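Local coordinates for protein acyl-homoserine-lactone synthase (PDB 6WNS) that synthesises acyl-homoserine lactone quorum signals, most probably by transferring the acyl group of an acyl-coenzyme A to S-adenosylmethionine before the lactone ring closes, at residues P75-H80 with R96-F101; I100-R105 with Q140-C145. One frame throughout, in Å; residues are numbered along the deposited sequence.

Overall arrangement
Both interactions are built on strand 100-108 of the mixed sheet of this acetyltransferase-like fold, and they share Ile100 and Phe101. Interaction 1 is the end of the antiparallel pairing with strand 69-75 and the turn that follows it; interaction 2 is the parallel pairing with strand 140-146 on the other flank. Their centres lie about 9 Å apart, interaction 2 about 7 Å and interaction 1 about 14 Å from the centre of the chain. They meet where CG2 of Thr76 stands 3.5 Å from OG of Ser142 and where CB of His80 comes within 3.2 Å of OE1 of Glu102. In relatives the acyl-coenzyme A enters where the two parallel strands splay, here probably just beyond their pairing.

Interaction 1. Residues P75-H80 with R96-F101; sequences PTLEPH and RAAEIF
Pro75 and Phe101 form an antiparallel non-hydrogen-bonded pair, CA to CA 4.4 Å, where strand 69-75 ends and strand 100-108 begins, mid-sheet in this acetyltransferase-like fold. Past this pair, 75-80 leaves strand 69-75 through a type I turn from Pro75 to Glu78, while 96-101 makes its own type I turn from Ala97 to Ile100 before entering strand 100-108. Thr76 joins the two turns. Its backbone N bonds to the carbonyl oxygen of Ile100 in the carbonyl plane, and its OG1 donates to that same oxygen at 2.6 Å from 42° above the plane, so two donors grip one acceptor. With chi1 at 54°, OG1 sits between its own N and carbonyl carbon, where it also accepts from the backbone N of Ala97, 3.0 Å from OG1, in a nearly straight bond. A water accepts from the backbone N of Leu77 and donates to the carbonyl oxygen of Ala97, tying the turns together again. Arg96 reaches back over 75-80, its chain bent at chi3, and NE meets the carbonyl oxygen of Thr76 at 2.8 Å, close to the guanidinium plane; NH2 adds a weak bond to the same oxygen. The ring of His80 presents its edge to NE of Arg96 and stands steeply to the guanidinium, while its ND1 donates to the carbonyl oxygen of Glu78 within 75-80. On the more exposed side, CD1 of Leu77 rests against CB of Ala98. Pro75 CA lies over the centre of the Phe101 ring in a CH-pi contact, 3.6 Å from the ring centroid and 8° off the ring normal.

Interaction 2. Residues I100-R105 with Q140-C145; sequences IFEWTR and QISVVC
Trp103 packs its CB against CG2 of Ile141 at 3.4 Å in a beta-alpha-beta crossover of the acetyltransferase-like fold, whose parallel segments 100-105 and 140-145 cross at -36°. Backbone bonds from Phe101 N to Gln140 O, Ser142 N to Phe101 O and Trp103 N to Ser142 O set the register. With CG anti to the backbone N (chi1 -176°), the indole runs alongside Val143, and CE3 comes 3.8 Å from that residue's CG2; Leu126 and Leu129 of the connecting helix 121-135 pack on it. Replacing the indole with the methyl of an alanine is likely to open a gap beside Val143 and leave Leu126 and Leu129 without their partner. The face bearing Ile100, Glu102, Gln140 and Ser142 is more polar. Ile100 and Gln140 lie side by side, CD1 3.4 Å from OE1, while NE2 of Gln140 bonds to Asp180. The buried OG of Ser142, 3.5 Å from CB of Glu102, has no modelled hydrogen-bond partner. A water accepts from Val144 N and donates to Trp103 O, and weakly to Glu102 OE2, where the strands part, probably toward the superfamily's splay. Glu102, extended beyond CG, accepts from Leu81 N and Met82 N of helix 81-84 on separate oxygens, which fixes its carboxylate's rotation.

Interaction 1. Residues P75-H80 with R96-F101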
# COMPACT_ATOMS: atom_id res chain seq x y z
N PRO A 75 -5.08 -7.18 7.26
CA PRO A 75 -6.48 -7.21 7.70
C PRO A 75 -6.69 -6.24 8.88
O PRO A 75 -5.90 -6.21 9.84
CB PRO A 75 -6.73 -8.68 8.09
CG PRO A 75 -5.46 -9.42 7.92
CD PRO A 75 -4.39 -8.45 7.47
N THR A 76 -7.68 -5.37 8.81
CA THR A 76 -7.90 -4.42 9.94
C THR A 76 -8.34 -5.16 11.21
O THR A 76 -8.22 -4.55 12.28
CB THR A 76 -8.92 -3.33 9.64
OG1 THR A 76 -10.16 -3.92 9.19
CG2 THR A 76 -8.35 -2.31 8.69
N LEU A 77 -8.79 -6.42 11.13
CA LEU A 77 -9.13 -7.20 12.34
C LEU A 77 -7.84 -7.62 13.05
O LEU A 77 -7.91 -8.06 14.15
CB LEU A 77 -9.99 -8.43 11.99
CG LEU A 77 -11.43 -8.16 11.53
CD1 LEU A 77 -12.14 -9.47 11.22
CD2 LEU A 77 -12.24 -7.34 12.55
N GLU A 78 -6.68 -7.56 12.39
CA GLU A 78 -5.37 -7.82 13.02
C GLU A 78 -4.82 -6.48 13.45
O GLU A 78 -5.19 -5.49 12.83
CB GLU A 78 -4.39 -8.39 11.98
CG GLU A 78 -4.72 -9.78 11.53
CD GLU A 78 -4.67 -10.81 12.64
OE1 GLU A 78 -3.75 -10.72 13.54
OE2 GLU A 78 -5.55 -11.67 12.63
N PRO A 79 -3.85 -6.45 14.39
CA PRO A 79 -3.08 -5.25 14.69
C PRO A 79 -2.47 -4.68 13.41
O PRO A 79 -1.96 -5.42 12.59
CB PRO A 79 -2.02 -5.69 15.71
CG PRO A 79 -2.06 -7.21 15.78
CD PRO A 79 -3.38 -7.60 15.18
N HIS A 80 -2.59 -3.37 13.24
CA HIS A 80 -2.11 -2.67 12.05
C HIS A 80 -1.61 -1.27 12.45
O HIS A 80 -1.62 -0.97 13.66
CB HIS A 80 -3.16 -2.72 10.96
CG HIS A 80 -4.44 -2.04 11.33
ND1 HIS A 80 -5.38 -2.67 12.14
CD2 HIS A 80 -4.99 -0.87 10.96
CE1 HIS A 80 -6.45 -1.89 12.25
NE2 HIS A 80 -6.22 -0.79 11.56
N ARG A 96 -12.34 -1.34 11.63
CA ARG A 96 -11.93 -2.75 11.79
C ARG A 96 -13.08 -3.67 11.35
O ARG A 96 -14.14 -3.68 11.98
CB ARG A 96 -11.46 -2.98 13.24
CG ARG A 96 -10.42 -1.97 13.71
CD ARG A 96 -9.73 -2.35 15.00
NE ARG A 96 -8.69 -3.33 14.78
CZ ARG A 96 -7.74 -3.65 15.66
NH1 ARG A 96 -7.68 -3.06 16.83
NH2 ARG A 96 -6.83 -4.57 15.35
N ALA A 97 -12.91 -4.42 10.27
CA ALA A 97 -13.99 -5.27 9.71
C ALA A 97 -13.27 -6.33 8.91
O ALA A 97 -12.15 -6.04 8.54
CB ALA A 97 -14.90 -4.45 8.83
N ALA A 98 -13.88 -7.46 8.66
CA ALA A 98 -13.32 -8.50 7.77
C ALA A 98 -13.10 -7.90 6.35
O ALA A 98 -12.15 -8.36 5.66
CB ALA A 98 -14.25 -9.71 7.73
N GLU A 99 -13.96 -6.90 6.00
CA GLU A 99 -14.20 -6.38 4.61
C GLU A 99 -13.14 -5.29 4.32
O GLU A 99 -13.08 -4.77 3.17
CB GLU A 99 -15.62 -5.80 4.43
CG GLU A 99 -16.64 -6.19 5.51
CD GLU A 99 -17.81 -7.06 5.06
OE1 GLU A 99 -18.82 -6.52 4.50
OE2 GLU A 99 -17.76 -8.28 5.33
N ILE A 100 -12.35 -4.95 5.35
CA ILE A 100 -11.51 -3.71 5.39
C ILE A 100 -10.06 -4.10 5.66
O ILE A 100 -9.83 -4.68 6.72
CB ILE A 100 -12.05 -2.75 6.48
CG1 ILE A 100 -13.51 -2.35 6.20
CG2 ILE A 100 -11.17 -1.53 6.62
CD1 ILE A 100 -14.03 -1.23 7.08
N PHE A 101 -9.11 -3.62 4.81
CA PHE A 101 -7.67 -3.92 4.98
C PHE A 101 -6.94 -2.60 5.06
O PHE A 101 -7.44 -1.59 4.53
CB PHE A 101 -7.10 -4.80 3.86
CG PHE A 101 -7.33 -6.29 4.05
CD1 PHE A 101 -6.27 -7.19 4.01
CD2 PHE A 101 -8.59 -6.78 4.36
CE1 PHE A 101 -6.49 -8.55 4.16
CE2 PHE A 101 -8.82 -8.14 4.49
CZ PHE A 101 -7.77 -9.02 4.39
O HOH W 1 -9.71 -7.61 8.52

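Interaction 2. Residues I100-R105 with Q140-C145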
# COMPACT_ATOMS: atom_id res chain seq x y z
N ILE A 100 -12.35 -4.95 5.35
CA ILE A 100 -11.51 -3.71 5.39
C ILE A 100 -10.06 -4.10 5.66
O ILE A 100 -9.83 -4.68 6.72
CB ILE A 100 -12.05 -2.75 6.48
CG1 ILE A 100 -13.51 -2.35 6.20
CG2 ILE A 100 -11.17 -1.53 6.62
CD1 ILE A 100 -14.03 -1.23 7.08
N PHE A 101 -9.11 -3.62 4.81
CA PHE A 101 -7.67 -3.92 4.98
C PHE A 101 -6.94 -2.60 5.06
O PHE A 101 -7.44 -1.59 4.53
CB PHE A 101 -7.10 -4.80 3.86
CG PHE A 101 -7.33 -6.29 4.05
CD1 PHE A 101 -6.27 -7.19 4.01
CD2 PHE A 101 -8.59 -6.78 4.36
CE1 PHE A 101 -6.49 -8.55 4.16
CE2 PHE A 101 -8.82 -8.14 4.49
CZ PHE A 101 -7.77 -9.02 4.39
N GLU A 102 -5.83 -2.57 5.77
CA GLU A 102 -5.04 -1.32 5.89
C GLU A 102 -3.95 -1.39 4.84
O GLU A 102 -3.26 -2.41 4.79
CB GLU A 102 -4.49 -1.14 7.30
CG GLU A 102 -3.60 0.07 7.34
CD GLU A 102 -2.69 0.19 8.53
OE1 GLU A 102 -1.93 -0.76 8.77
OE2 GLU A 102 -2.76 1.28 9.23
N TRP A 103 -3.80 -0.30 4.09
CA TRP A 103 -2.72 0.01 3.13
C TRP A 103 -1.53 0.64 3.86
O TRP A 103 -1.73 1.68 4.56
CB TRP A 103 -3.27 0.96 2.07
CG TRP A 103 -2.37 1.34 0.94
CD1 TRP A 103 -1.26 0.70 0.47
CD2 TRP A 103 -2.62 2.43 0.04
NE1 TRP A 103 -0.80 1.35 -0.66
CE2 TRP A 103 -1.63 2.39 -0.96
CE3 TRP A 103 -3.64 3.39 -0.07
CZ2 TRP A 103 -1.56 3.32 -1.98
CZ3 TRP A 103 -3.58 4.33 -1.07
CH2 TRP A 103 -2.56 4.29 -2.02
N THR A 104 -0.35 0.03 3.70
CA THR A 104 0.92 0.63 4.15
C THR A 104 1.95 0.44 3.02
O THR A 104 1.74 -0.40 2.11
CB THR A 104 1.34 0.01 5.50
OG1 THR A 104 1.27 -1.42 5.41
CG2 THR A 104 0.48 0.46 6.65
N ARG A 105 3.08 1.12 3.15
CA ARG A 105 4.29 0.81 2.34
C ARG A 105 4.00 0.94 0.84
O ARG A 105 4.35 0.06 0.10
CB ARG A 105 4.83 -0.53 2.81
CG ARG A 105 5.12 -0.51 4.30
CD ARG A 105 5.83 0.70 4.93
NE ARG A 105 6.29 0.36 6.28
CZ ARG A 105 7.49 -0.16 6.52
NH1 ARG A 105 8.44 -0.05 5.61
NH2 ARG A 105 7.83 -0.50 7.75
N GLN A 140 -13.33 -1.92 1.39
CA GLN A 140 -12.66 -0.64 1.68
C GLN A 140 -11.20 -0.87 2.12
O GLN A 140 -10.85 -2.00 2.65
CB GLN A 140 -13.43 0.13 2.75
CG GLN A 140 -14.88 0.43 2.33
CD GLN A 140 -15.60 1.02 3.62
OE1 GLN A 140 -15.58 0.50 4.66
NE2 GLN A 140 -16.12 2.25 3.54
N ILE A 141 -10.41 0.22 2.04
CA ILE A 141 -8.97 0.23 2.45
C ILE A 141 -8.74 1.46 3.34
O ILE A 141 -9.16 2.65 2.85
CB ILE A 141 -8.04 0.30 1.23
CG1 ILE A 141 -8.12 -0.97 0.39
CG2 ILE A 141 -6.59 0.56 1.69
CD1 ILE A 141 -7.89 -0.70 -1.09
N SER A 142 -8.20 1.16 4.62
CA SER A 142 -7.82 2.24 5.56
C SER A 142 -6.35 2.58 5.34
O SER A 142 -5.61 1.67 4.88
CB SER A 142 -8.13 1.92 6.99
OG SER A 142 -7.40 0.81 7.44
N VAL A 143 -5.95 3.83 5.59
CA VAL A 143 -4.53 4.25 5.34
C VAL A 143 -4.22 5.49 6.16
O VAL A 143 -5.08 6.39 6.36
CB VAL A 143 -4.29 4.45 3.84
CG1 VAL A 143 -5.14 5.62 3.30
CG2 VAL A 143 -2.83 4.64 3.45
N VAL A 144 -2.97 5.57 6.56
CA VAL A 144 -2.33 6.76 7.17
C VAL A 144 -1.37 7.27 6.10
O VAL A 144 -0.52 6.46 5.61
CB VAL A 144 -1.57 6.35 8.46
CG1 VAL A 144 -0.87 7.58 9.07
CG2 VAL A 144 -2.45 5.64 9.49
N CYS A 145 -1.58 8.48 5.62
CA CYS A 145 -0.81 9.03 4.50
C CYS A 145 -0.60 10.53 4.75
O CYS A 145 -1.23 11.14 5.70
CB CYS A 145 -1.49 8.75 3.17
SG CYS A 145 -3.14 9.48 3.19
O HOH W 2 -1.70 3.00 7.02